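Local coordinates for protein 2',5'-phosphodiesterase 12 (Homo sapiens, PDB 4Z0V) that belongs to the endonuclease/exonuclease/phosphatase family, with a magnesium-containing alpha/beta domain preceded by a smaller beta-rich N-terminal domain, at residues A[45-50]-A[55-60]; A[64-67]-A[71-74]; A[80-83]-A[88-91]; A[165-170]-A[193-198]; A[186-191]-A[214-219]. All blocks are in the same frame, centred on the assembly; numbering follows the deposited sequence.

Contact 1. Residues A[45-50]-A[55-60]; sequences KEAKPG and SWTETD
K45, E46 and A47 pair with S55, W56 and T57 in a beta hairpin at the margin of the four-stranded antiparallel sheet of the N-terminal domain, where 56-58 is an outermost strand and 40-46 its neighbour. K45 and T57 form the antiparallel hydrogen-bonded pair: K45 N reaches T57 O at 2.9 Å, and T57 N returns to K45 O at 2.8 Å. The next pair, E46 with W56, is non-hydrogen-bonded. One step further, A47 N meets S55 O at 3.1 Å as the strands give way to the loop. Although the bond from CA to CB of W56 leads away from 45-50, its chi1 of -65° sets CG beside the backbone N and returns the indole to the partner strand. W56 CE3 lies 3.5 Å from K45 C, and E46 CG lies over one face of the ring, 3.9 Å from W56 CZ3. The E46 carboxylate is spoken for by backbone N-H groups of R76 and G53, and the indole also makes a cation-pi contact with K78. On the sheet face carrying K45 and T57, the T57 hydroxyl stands beside A47, with T57 OG1 3.5 Å from A47 CB. A water bridges A47 O and T57 OG1, donating to the carbonyl and lying 2.8 Å from the hydroxyl. Two adjacent antiparallel strands joined by a loop make this a beta hairpin at the sheet edge, with W56 lying across the partner strand.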
# COMPACT_ATOMS: atom_id res chain seq x y z
N LYS A 45 13.21 -2.83 29.29
CA LYS A 45 13.84 -4.04 28.78
C LYS A 45 14.24 -4.88 29.99
O LYS A 45 14.45 -4.34 31.07
CB LYS A 45 15.04 -3.73 27.87
CG LYS A 45 16.21 -3.09 28.62
CD LYS A 45 17.28 -2.45 27.72
CE LYS A 45 18.32 -1.75 28.57
NZ LYS A 45 19.57 -1.45 27.82
N GLU A 46 14.29 -6.20 29.83
CA GLU A 46 14.71 -7.08 30.90
C GLU A 46 16.06 -6.63 31.39
O GLU A 46 16.90 -6.25 30.58
CB GLU A 46 14.79 -8.51 30.38
CG GLU A 46 13.63 -9.36 30.81
CD GLU A 46 13.80 -10.78 30.33
OE1 GLU A 46 13.65 -11.70 31.17
OE2 GLU A 46 14.16 -10.97 29.15
N ALA A 47 16.24 -6.56 32.71
CA ALA A 47 17.49 -6.11 33.32
C ALA A 47 18.67 -6.98 32.88
O ALA A 47 19.75 -6.48 32.58
CB ALA A 47 17.36 -6.11 34.84
N LYS A 48 18.44 -8.29 32.77
CA LYS A 48 19.47 -9.24 32.33
C LYS A 48 18.81 -10.29 31.46
O LYS A 48 17.65 -10.59 31.73
CB LYS A 48 20.14 -9.91 33.56
CG LYS A 48 21.15 -9.02 34.29
N PRO A 49 19.50 -10.94 30.48
CA PRO A 49 18.84 -12.04 29.75
C PRO A 49 18.41 -13.17 30.69
O PRO A 49 19.09 -13.48 31.67
CB PRO A 49 19.92 -12.52 28.77
CG PRO A 49 20.91 -11.41 28.70
CD PRO A 49 20.89 -10.74 30.03
N GLY A 50 17.24 -13.71 30.40
CA GLY A 50 16.65 -14.84 31.11
C GLY A 50 16.22 -14.57 32.53
O GLY A 50 16.07 -15.52 33.31
N SER A 55 12.94 -8.52 36.90
CA SER A 55 13.50 -7.16 37.03
C SER A 55 13.51 -6.47 35.65
O SER A 55 13.85 -7.11 34.65
CB SER A 55 14.92 -7.24 37.59
OG SER A 55 15.44 -5.95 37.87
N TRP A 56 13.14 -5.18 35.61
CA TRP A 56 13.01 -4.40 34.36
C TRP A 56 13.83 -3.12 34.44
O TRP A 56 13.88 -2.48 35.48
CB TRP A 56 11.53 -4.04 34.10
CG TRP A 56 10.66 -5.23 33.83
CD1 TRP A 56 9.87 -5.90 34.72
CD2 TRP A 56 10.55 -5.94 32.59
NE1 TRP A 56 9.25 -6.95 34.11
CE2 TRP A 56 9.67 -7.03 32.80
CE3 TRP A 56 11.09 -5.75 31.30
CZ2 TRP A 56 9.34 -7.93 31.79
CZ3 TRP A 56 10.79 -6.67 30.31
CH2 TRP A 56 9.90 -7.73 30.55
N THR A 57 14.49 -2.78 33.34
CA THR A 57 15.33 -1.59 33.25
C THR A 57 14.63 -0.59 32.36
O THR A 57 14.29 -0.92 31.22
CB THR A 57 16.72 -1.93 32.73
OG1 THR A 57 17.33 -2.83 33.64
CG2 THR A 57 17.61 -0.69 32.58
N GLU A 58 14.40 0.60 32.89
CA GLU A 58 13.73 1.64 32.12
C GLU A 58 14.60 2.08 30.95
O GLU A 58 15.80 2.27 31.12
CB GLU A 58 13.47 2.82 33.05
CG GLU A 58 12.52 3.85 32.53
CD GLU A 58 12.62 5.12 33.36
OE1 GLU A 58 11.71 5.34 34.18
OE2 GLU A 58 13.62 5.85 33.23
N THR A 59 14.01 2.22 29.77
CA THR A 59 14.77 2.76 28.65
C THR A 59 14.49 4.25 28.64
O THR A 59 13.55 4.71 29.31
CB THR A 59 14.37 2.10 27.31
OG1 THR A 59 13.12 2.68 26.92
CG2 THR A 59 14.27 0.58 27.38
N ASP A 60 15.22 5.02 27.82
CA ASP A 60 14.90 6.45 27.73
C ASP A 60 13.80 6.70 26.69
O ASP A 60 13.55 7.85 26.34
CB ASP A 60 16.17 7.30 27.42
CG ASP A 60 17.01 6.91 26.21
OD1 ASP A 60 16.44 6.33 25.25
OD2 ASP A 60 18.22 7.23 26.21
O HOH W 1 19.83 -3.42 32.59

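Contact 2. Residues A[64-67]-A[71-74]; sequences RVYT and ADIG
Y66 and D72 join two parts of the long loop that connects strand 56-58 to strand 77-82 in the N-terminal domain, and one side-chain hydrogen bond carries the whole contact. The phenol donates from Y66 OH to D72 OD2 across 2.6 Å, a short bond between two buried residues. The two side chains come from opposite directions. The Y66 ring, reached by an extended first torsion (chi1 179°, CG anti to the backbone N), points its hydroxyl end across the gap. D72 OD2 lies at the ring edge, near its plane, 3.5 Å from Y66 CZ and 3.6 Å from Y66 CE2. On the aspartate the hydroxyl arrives on the syn side of OD2, yet 30° out of the carboxylate plane. The loop belongs to a domain whose sequence places it in the E-set clan, consistent with a beta-sandwich type of fold in which such loops join the strands. D72 closes a short 3-10 segment, and its OD2 accepts the backbone N-H of S69 as well, so the same oxygen links that turn to the tyrosine on the far part of the loop. With two donors at OD2, the carboxylate is probably kept in its charged form. The aspartate also packs against K45 of strand 40-46. Beyond the pair, the Y66 ring meets that of W43 with their planes about 30° apart.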
# COMPACT_ATOMS: atom_id res chain seq x y z
N ARG A 64 5.46 5.91 21.73
CA ARG A 64 4.62 4.74 21.48
C ARG A 64 5.46 3.60 20.85
O ARG A 64 5.29 2.44 21.21
CB ARG A 64 3.49 5.17 20.55
CG ARG A 64 2.66 4.03 20.01
CD ARG A 64 1.53 4.60 19.17
NE ARG A 64 0.77 3.49 18.60
CZ ARG A 64 -0.46 3.58 18.14
NH1 ARG A 64 -1.10 4.74 18.17
NH2 ARG A 64 -1.07 2.52 17.64
N VAL A 65 6.37 3.97 19.94
CA VAL A 65 7.20 3.02 19.17
C VAL A 65 8.56 2.89 19.81
O VAL A 65 9.15 3.88 20.25
CB VAL A 65 7.30 3.51 17.69
CG1 VAL A 65 8.20 2.61 16.83
CG2 VAL A 65 5.91 3.59 17.07
N TYR A 66 9.07 1.67 19.83
CA TYR A 66 10.42 1.41 20.33
C TYR A 66 11.17 0.63 19.28
O TYR A 66 10.66 -0.39 18.83
CB TYR A 66 10.33 0.59 21.64
CG TYR A 66 11.68 0.24 22.23
CD1 TYR A 66 12.40 1.18 22.97
CD2 TYR A 66 12.26 -1.01 22.02
CE1 TYR A 66 13.67 0.89 23.47
CE2 TYR A 66 13.50 -1.33 22.57
CZ TYR A 66 14.22 -0.37 23.26
OH TYR A 66 15.44 -0.67 23.81
N THR A 67 12.40 1.04 18.94
CA THR A 67 13.24 0.30 17.99
C THR A 67 14.37 -0.34 18.80
O THR A 67 15.26 0.38 19.30
CB THR A 67 13.76 1.19 16.84
OG1 THR A 67 12.66 1.81 16.22
CG2 THR A 67 14.49 0.39 15.76
N ALA A 71 22.10 -4.45 21.29
CA ALA A 71 22.35 -4.73 22.70
C ALA A 71 21.12 -5.36 23.38
O ALA A 71 21.26 -5.95 24.45
CB ALA A 71 22.74 -3.45 23.43
N ASP A 72 19.93 -5.20 22.79
CA ASP A 72 18.70 -5.73 23.36
C ASP A 72 18.45 -7.18 22.94
O ASP A 72 17.49 -7.76 23.42
CB ASP A 72 17.48 -4.88 22.93
CG ASP A 72 17.49 -3.44 23.36
OD1 ASP A 72 18.09 -3.13 24.43
OD2 ASP A 72 16.84 -2.62 22.69
N ILE A 73 19.23 -7.73 21.98
CA ILE A 73 19.01 -9.11 21.52
C ILE A 73 19.08 -10.05 22.74
O ILE A 73 19.99 -9.90 23.55
CB ILE A 73 20.01 -9.53 20.40
CG1 ILE A 73 19.69 -8.77 19.09
CG2 ILE A 73 20.01 -11.06 20.17
CD1 ILE A 73 20.83 -8.81 18.03
N GLY A 74 18.11 -10.94 22.88
CA GLY A 74 18.05 -11.86 24.01
C GLY A 74 17.24 -11.36 25.19
O GLY A 74 17.09 -12.07 26.18

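Contact 3. Residues A[80-83]-A[88-91]; sequences HCTP and RFGH
T82, on strand 77-82, is the first residue of 80-83 to meet the loop that leads back to strand 93-96. The T82 methyl, CG2, is anti to the backbone N (the hydroxyl has chi1 -62°) and rests 3.6 Å from F89 CD1, the two side chains crossing at about a right angle. The hydroxyl is engaged separately, with S92 OG. P83 then supplies both the polar bond and further packing. P83 O accepts G90 N at 2.8 Å, with an angle of 168° at the hydrogen, and F89 CA adds a CH...O contact to the same oxygen at 3.2 Å. P83 O also lies in the plane of the F89 ring, at its edge, 3.6 Å from F89 CD1. The pyrrolidine abuts the backbone beyond the bond: P83 CD is 3.2 Å from H91 O and P83 CG 4.0 Å from G90 CA, where a residue without a side chain passes the ring. Proline has no N-H to give, so the carbonyl alone pairs it with this loop; a single short hydrogen bond, supplemented by a CH...O contact from F89 CA, holds the loop to the strand instead of a continuous ladder.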
# COMPACT_ATOMS: atom_id res chain seq x y z
N HIS A 80 4.70 0.21 29.26
CA HIS A 80 3.76 0.81 30.19
C HIS A 80 3.01 1.86 29.42
O HIS A 80 3.65 2.72 28.82
CB HIS A 80 4.46 1.48 31.40
CG HIS A 80 3.52 2.34 32.22
ND1 HIS A 80 3.11 3.61 31.79
CD2 HIS A 80 2.88 2.05 33.38
CE1 HIS A 80 2.26 4.05 32.70
NE2 HIS A 80 2.11 3.16 33.69
N CYS A 81 1.69 1.89 29.54
CA CYS A 81 0.97 2.99 28.92
C CYS A 81 -0.20 3.42 29.77
O CYS A 81 -0.92 2.58 30.31
CB CYS A 81 0.55 2.66 27.49
SG CYS A 81 -0.07 0.99 27.27
N THR A 82 -0.33 4.73 29.92
CA THR A 82 -1.41 5.38 30.68
C THR A 82 -2.28 6.14 29.69
O THR A 82 -1.78 7.08 29.08
CB THR A 82 -0.86 6.29 31.78
OG1 THR A 82 -0.11 5.51 32.70
CG2 THR A 82 -1.98 6.97 32.59
N PRO A 83 -3.56 5.72 29.52
CA PRO A 83 -4.43 6.42 28.56
C PRO A 83 -4.84 7.78 29.11
O PRO A 83 -5.11 7.88 30.31
CB PRO A 83 -5.64 5.48 28.43
CG PRO A 83 -5.70 4.76 29.73
CD PRO A 83 -4.27 4.63 30.21
N ARG A 88 -7.62 14.25 31.83
CA ARG A 88 -7.39 13.23 32.88
C ARG A 88 -6.80 11.96 32.30
O ARG A 88 -6.89 11.71 31.09
CB ARG A 88 -8.73 12.91 33.58
CG ARG A 88 -9.81 12.39 32.61
CD ARG A 88 -11.12 12.07 33.30
NE ARG A 88 -12.14 11.72 32.31
CZ ARG A 88 -13.20 10.95 32.57
NH1 ARG A 88 -13.37 10.42 33.77
NH2 ARG A 88 -14.09 10.70 31.61
N PHE A 89 -6.28 11.10 33.19
CA PHE A 89 -5.82 9.77 32.83
C PHE A 89 -6.79 8.70 33.26
O PHE A 89 -7.53 8.87 34.24
CB PHE A 89 -4.46 9.49 33.49
CG PHE A 89 -3.36 10.39 33.00
CD1 PHE A 89 -2.93 10.35 31.68
CD2 PHE A 89 -2.73 11.27 33.88
CE1 PHE A 89 -1.90 11.17 31.24
CE2 PHE A 89 -1.70 12.10 33.43
CZ PHE A 89 -1.29 12.04 32.12
N GLY A 90 -6.75 7.58 32.54
CA GLY A 90 -7.50 6.40 32.91
C GLY A 90 -6.56 5.46 33.64
O GLY A 90 -5.46 5.86 34.03
N HIS A 91 -6.95 4.20 33.78
CA HIS A 91 -6.14 3.22 34.49
C HIS A 91 -4.96 2.76 33.62
O HIS A 91 -5.12 2.52 32.42
CB HIS A 91 -7.01 2.04 34.96
CG HIS A 91 -7.89 2.40 36.13
ND1 HIS A 91 -9.23 2.72 35.95
CD2 HIS A 91 -7.58 2.52 37.44
CE1 HIS A 91 -9.70 2.99 37.16
NE2 HIS A 91 -8.74 2.88 38.09

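Contact 4. Residues A[165-170]-A[193-198]; sequences LIQKEL and VPALEA
A195, L196 and Q167 lose the most surface where helix 159-172 lies against helix 185-198. The helices come close at Q167 and A195, whose CA atoms are 6.2 Å apart, a separation allowed by the small alanine side chain. The A195 methyl points toward the other helix and is met by the glutamine along its length: Q167 CG and NE2 each stand 3.7 Å from A195 CB. With CG beside the backbone N (chi1 -76°), the glutamine chain runs extended over the methyl from CG to NE2, and NE2 then donates to the backbone O of S191, on the same helix as A195. One turn on from Q167, L170 CB is touched by the CD2 branch of L196, the residue next to A195, at 4.1 Å. Both leucines also pack on I178 of strand 177-184, which places this end of the interface over the sheet. P194 brings a kink just before A195, because its N makes no bond to the preceding turn. The interface is thus mainly apolar, and the amide NE2 is taken up by a main-chain carbonyl; the glutamine serves both as hydrocarbon filler and as a polar tie between the two helices.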
# COMPACT_ATOMS: atom_id res chain seq x y z
N LEU A 165 9.30 -6.32 8.27
CA LEU A 165 10.01 -5.61 7.21
C LEU A 165 9.14 -4.55 6.57
O LEU A 165 9.63 -3.45 6.34
CB LEU A 165 10.50 -6.60 6.14
CG LEU A 165 11.88 -7.21 6.37
CD1 LEU A 165 11.94 -8.01 7.66
CD2 LEU A 165 12.24 -8.12 5.20
N ILE A 166 7.86 -4.86 6.32
CA ILE A 166 6.92 -3.92 5.67
C ILE A 166 6.68 -2.73 6.60
O ILE A 166 6.64 -1.59 6.14
CB ILE A 166 5.60 -4.64 5.29
CG1 ILE A 166 5.82 -5.57 4.05
CG2 ILE A 166 4.45 -3.63 4.99
CD1 ILE A 166 4.76 -6.74 3.92
N GLN A 167 6.59 -2.97 7.90
CA GLN A 167 6.42 -1.88 8.85
C GLN A 167 7.64 -0.98 8.83
O GLN A 167 7.49 0.24 8.74
CB GLN A 167 6.18 -2.43 10.27
CG GLN A 167 4.76 -2.98 10.46
CD GLN A 167 4.60 -3.49 11.90
OE1 GLN A 167 5.56 -3.92 12.53
NE2 GLN A 167 3.40 -3.45 12.45
N LYS A 168 8.84 -1.57 8.86
CA LYS A 168 10.07 -0.77 8.83
C LYS A 168 10.16 0.00 7.50
O LYS A 168 10.47 1.18 7.48
CB LYS A 168 11.30 -1.66 9.03
CG LYS A 168 12.59 -0.80 9.10
CD LYS A 168 13.84 -1.58 9.41
CE LYS A 168 15.04 -0.64 9.51
NZ LYS A 168 16.25 -1.42 9.90
N GLU A 169 9.87 -0.68 6.41
CA GLU A 169 9.92 -0.10 5.07
C GLU A 169 8.99 1.10 4.94
O GLU A 169 9.43 2.19 4.57
CB GLU A 169 9.57 -1.15 4.01
CG GLU A 169 9.65 -0.52 2.63
CD GLU A 169 9.52 -1.51 1.50
OE1 GLU A 169 9.60 -1.07 0.33
OE2 GLU A 169 9.32 -2.72 1.77
N LEU A 170 7.70 0.90 5.19
CA LEU A 170 6.73 1.96 5.02
C LEU A 170 6.93 3.08 5.98
O LEU A 170 6.89 4.22 5.54
CB LEU A 170 5.30 1.40 5.14
CG LEU A 170 4.90 0.48 3.98
CD1 LEU A 170 3.46 -0.03 4.18
CD2 LEU A 170 4.99 1.26 2.63
N VAL A 193 -2.28 -0.57 10.44
CA VAL A 193 -2.91 0.50 11.22
C VAL A 193 -2.04 0.84 12.47
O VAL A 193 -1.69 2.00 12.60
CB VAL A 193 -4.39 0.22 11.55
CG1 VAL A 193 -4.88 1.08 12.72
CG2 VAL A 193 -5.26 0.46 10.32
N PRO A 194 -1.58 -0.11 13.31
CA PRO A 194 -0.74 0.30 14.47
C PRO A 194 0.58 0.96 14.07
O PRO A 194 0.95 1.96 14.70
CB PRO A 194 -0.49 -1.03 15.19
CG PRO A 194 -1.66 -1.91 14.79
CD PRO A 194 -1.86 -1.56 13.35
N ALA A 195 1.27 0.46 13.04
CA ALA A 195 2.54 1.07 12.66
C ALA A 195 2.33 2.45 12.06
O ALA A 195 2.99 3.42 12.45
CB ALA A 195 3.26 0.18 11.65
N LEU A 196 1.43 2.54 11.10
CA LEU A 196 1.29 3.80 10.38
C LEU A 196 0.59 4.86 11.22
O LEU A 196 0.94 6.05 11.11
CB LEU A 196 0.60 3.57 9.03
CG LEU A 196 1.41 2.69 8.05
CD1 LEU A 196 0.67 2.52 6.73
CD2 LEU A 196 2.78 3.34 7.70
N GLU A 197 -0.34 4.47 12.11
CA GLU A 197 -0.91 5.53 12.95
C GLU A 197 0.15 6.11 13.92
O GLU A 197 0.14 7.32 14.19
CB GLU A 197 -2.19 5.10 13.67
CG GLU A 197 -2.09 4.20 14.86
CD GLU A 197 -3.46 3.90 15.48
OE1 GLU A 197 -3.48 3.29 16.57
OE2 GLU A 197 -4.50 4.32 14.91
N ALA A 198 1.10 5.28 14.40
CA ALA A 198 2.18 5.74 15.29
C ALA A 198 3.07 6.79 14.60
O ALA A 198 3.66 7.65 15.27
CB ALA A 198 3.02 4.54 15.71

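Contact 5. Residues A[186-191]-A[214-219]; sequences AVFSDS and ATFYRK
A 2.8 Å bond from D190 N to A186 O, followed by one of 3.0 Å from S191 N to V187 O, holds the helical turn from which F188 reaches across to A214 and F216 of strand 211-218. The contact itself is apolar. F188 has CG anti to its backbone N (chi1 -178°), and this carries the ring out from the helix so that its CD1-CE1 side arrives at the strand. F188 CE1 comes to 3.4 Å of F216 CZ, and F188 CD1 lies 3.9 Å from A214 CB. The rings meet obliquely, with centroids 5.5 Å apart and planes inclined at 38°. F216 approaches with its CE1-CZ end, its CG lying beside the backbone N. F188 stacks in addition on F205 of the neighbouring strand 201-207, and F216 extends the apolar layer to L192 and L196 further along the helix. Between the two contacting residues of the strand, T215 points away from the helix, and its OG1 bonds Q267 on a strand of the other sheet. Helix 185-198 therefore lies on the outer face of its sheet, linking strand 177-184 to the parallel strand 201-207 with the antiparallel 211-218 set between them: a beta-alpha-beta crossover in the layered alpha/beta sandwich characteristic of the DNase I-like fold.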
# COMPACT_ATOMS: atom_id res chain seq x y z
N ALA A 186 -6.47 -8.99 8.43
CA ALA A 186 -5.72 -8.91 9.70
C ALA A 186 -4.45 -8.08 9.55
O ALA A 186 -4.02 -7.47 10.52
CB ALA A 186 -5.36 -10.31 10.20
N VAL A 187 -3.87 -8.01 8.33
CA VAL A 187 -2.66 -7.19 8.12
C VAL A 187 -3.05 -5.71 8.28
O VAL A 187 -2.33 -4.96 8.95
CB VAL A 187 -2.02 -7.50 6.75
CG1 VAL A 187 -0.96 -6.45 6.38
CG2 VAL A 187 -1.40 -8.91 6.80
N PHE A 188 -4.20 -5.31 7.71
CA PHE A 188 -4.67 -3.93 7.85
C PHE A 188 -4.86 -3.57 9.32
O PHE A 188 -4.30 -2.59 9.77
CB PHE A 188 -5.99 -3.70 7.08
CG PHE A 188 -6.48 -2.27 7.18
CD1 PHE A 188 -5.88 -1.26 6.44
CD2 PHE A 188 -7.51 -1.93 8.04
CE1 PHE A 188 -6.30 0.06 6.57
CE2 PHE A 188 -7.92 -0.60 8.18
CZ PHE A 188 -7.32 0.39 7.43
N SER A 189 -5.63 -4.37 10.07
CA SER A 189 -5.96 -4.00 11.44
C SER A 189 -4.84 -4.23 12.46
O SER A 189 -4.77 -3.44 13.42
CB SER A 189 -7.23 -4.74 11.88
OG SER A 189 -7.02 -6.14 11.77
N ASP A 190 -4.00 -5.26 12.29
CA ASP A 190 -2.99 -5.63 13.31
C ASP A 190 -1.56 -5.21 13.00
O ASP A 190 -0.74 -5.20 13.91
CB ASP A 190 -2.98 -7.15 13.56
CG ASP A 190 -4.35 -7.77 13.80
OD1 ASP A 190 -5.30 -7.02 14.11
OD2 ASP A 190 -4.48 -8.99 13.63
N SER A 191 -1.24 -4.90 11.72
CA SER A 191 0.12 -4.52 11.40
C SER A 191 0.20 -3.09 10.83
O SER A 191 0.96 -2.27 11.35
CB SER A 191 0.71 -5.50 10.40
OG SER A 191 1.99 -5.05 9.95
N ALA A 214 -5.68 -0.75 0.45
CA ALA A 214 -5.66 0.23 1.54
C ALA A 214 -5.03 1.54 1.07
O ALA A 214 -4.10 1.53 0.25
CB ALA A 214 -4.91 -0.30 2.76
N THR A 215 -5.53 2.67 1.61
CA THR A 215 -4.93 3.99 1.35
C THR A 215 -4.71 4.63 2.70
O THR A 215 -5.64 4.68 3.50
CB THR A 215 -5.81 4.86 0.40
OG1 THR A 215 -5.92 4.23 -0.88
CG2 THR A 215 -5.24 6.28 0.18
N PHE A 216 -3.50 5.08 2.96
CA PHE A 216 -3.12 5.78 4.20
C PHE A 216 -2.73 7.20 3.86
O PHE A 216 -2.17 7.43 2.80
CB PHE A 216 -1.98 5.07 4.92
CG PHE A 216 -2.41 3.81 5.61
CD1 PHE A 216 -2.43 2.58 4.93
CD2 PHE A 216 -2.73 3.82 6.98
CE1 PHE A 216 -2.83 1.41 5.58
CE2 PHE A 216 -3.13 2.64 7.63
CZ PHE A 216 -3.19 1.46 6.92
N TYR A 217 -3.06 8.16 4.72
CA TYR A 217 -2.73 9.55 4.44
C TYR A 217 -2.21 10.20 5.70
O TYR A 217 -2.69 9.88 6.79
CB TYR A 217 -3.95 10.32 3.86
CG TYR A 217 -5.21 10.15 4.69
CD1 TYR A 217 -6.05 9.06 4.51
CD2 TYR A 217 -5.51 11.05 5.71
CE1 TYR A 217 -7.15 8.84 5.34
CE2 TYR A 217 -6.62 10.85 6.53
CZ TYR A 217 -7.43 9.75 6.34
OH TYR A 217 -8.54 9.58 7.14
N ARG A 218 -1.21 11.10 5.56
CA ARG A 218 -0.61 11.77 6.71
C ARG A 218 -1.55 12.83 7.25
O ARG A 218 -1.86 13.79 6.53
CB ARG A 218 0.74 12.35 6.33
CG ARG A 218 1.42 13.07 7.49
CD ARG A 218 2.85 13.47 7.13
NE ARG A 218 3.66 12.29 6.84
CZ ARG A 218 4.17 11.48 7.77
NH1 ARG A 218 4.04 11.78 9.06
NH2 ARG A 218 4.83 10.39 7.43
N LYS A 219 -1.95 12.69 8.52
CA LYS A 219 -2.96 13.58 9.13
C LYS A 219 -2.46 15.03 9.27
O LYS A 219 -3.26 15.96 9.17
CB LYS A 219 -3.41 13.06 10.51
CG LYS A 219 -4.22 11.73 10.46
CD LYS A 219 -5.60 11.89 9.74
CE LYS A 219 -6.70 12.60 10.53
NZ LYS A 219 -6.97 11.95 11.83

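Overall arrangement
Contacts 1, 2 and 3 follow in series within the N-terminal domain; contacts 4 and 5 come later, in the endonuclease/exonuclease/phosphatase domain, and their segments alternate along the chain. Contacts 1 and 3 reach the same antiparallel sheet through the neighbouring strands 40-46 and 77-82, with centres about 22 Å apart. Contact 2, about 11 Å from contact 1 centre to centre, touches it through K45 and D72. Contacts 4 and 5 share helix 185-198, their centres about 8 Å apart, one against a helix and the other against the sheet. One place where the domains meet is between contacts 2 and 4, about 16 Å apart centre to centre: R64 NH2 forms a salt bridge with E197 OE1 at 2.7 Å, tying the N-terminal loop to that shared helix.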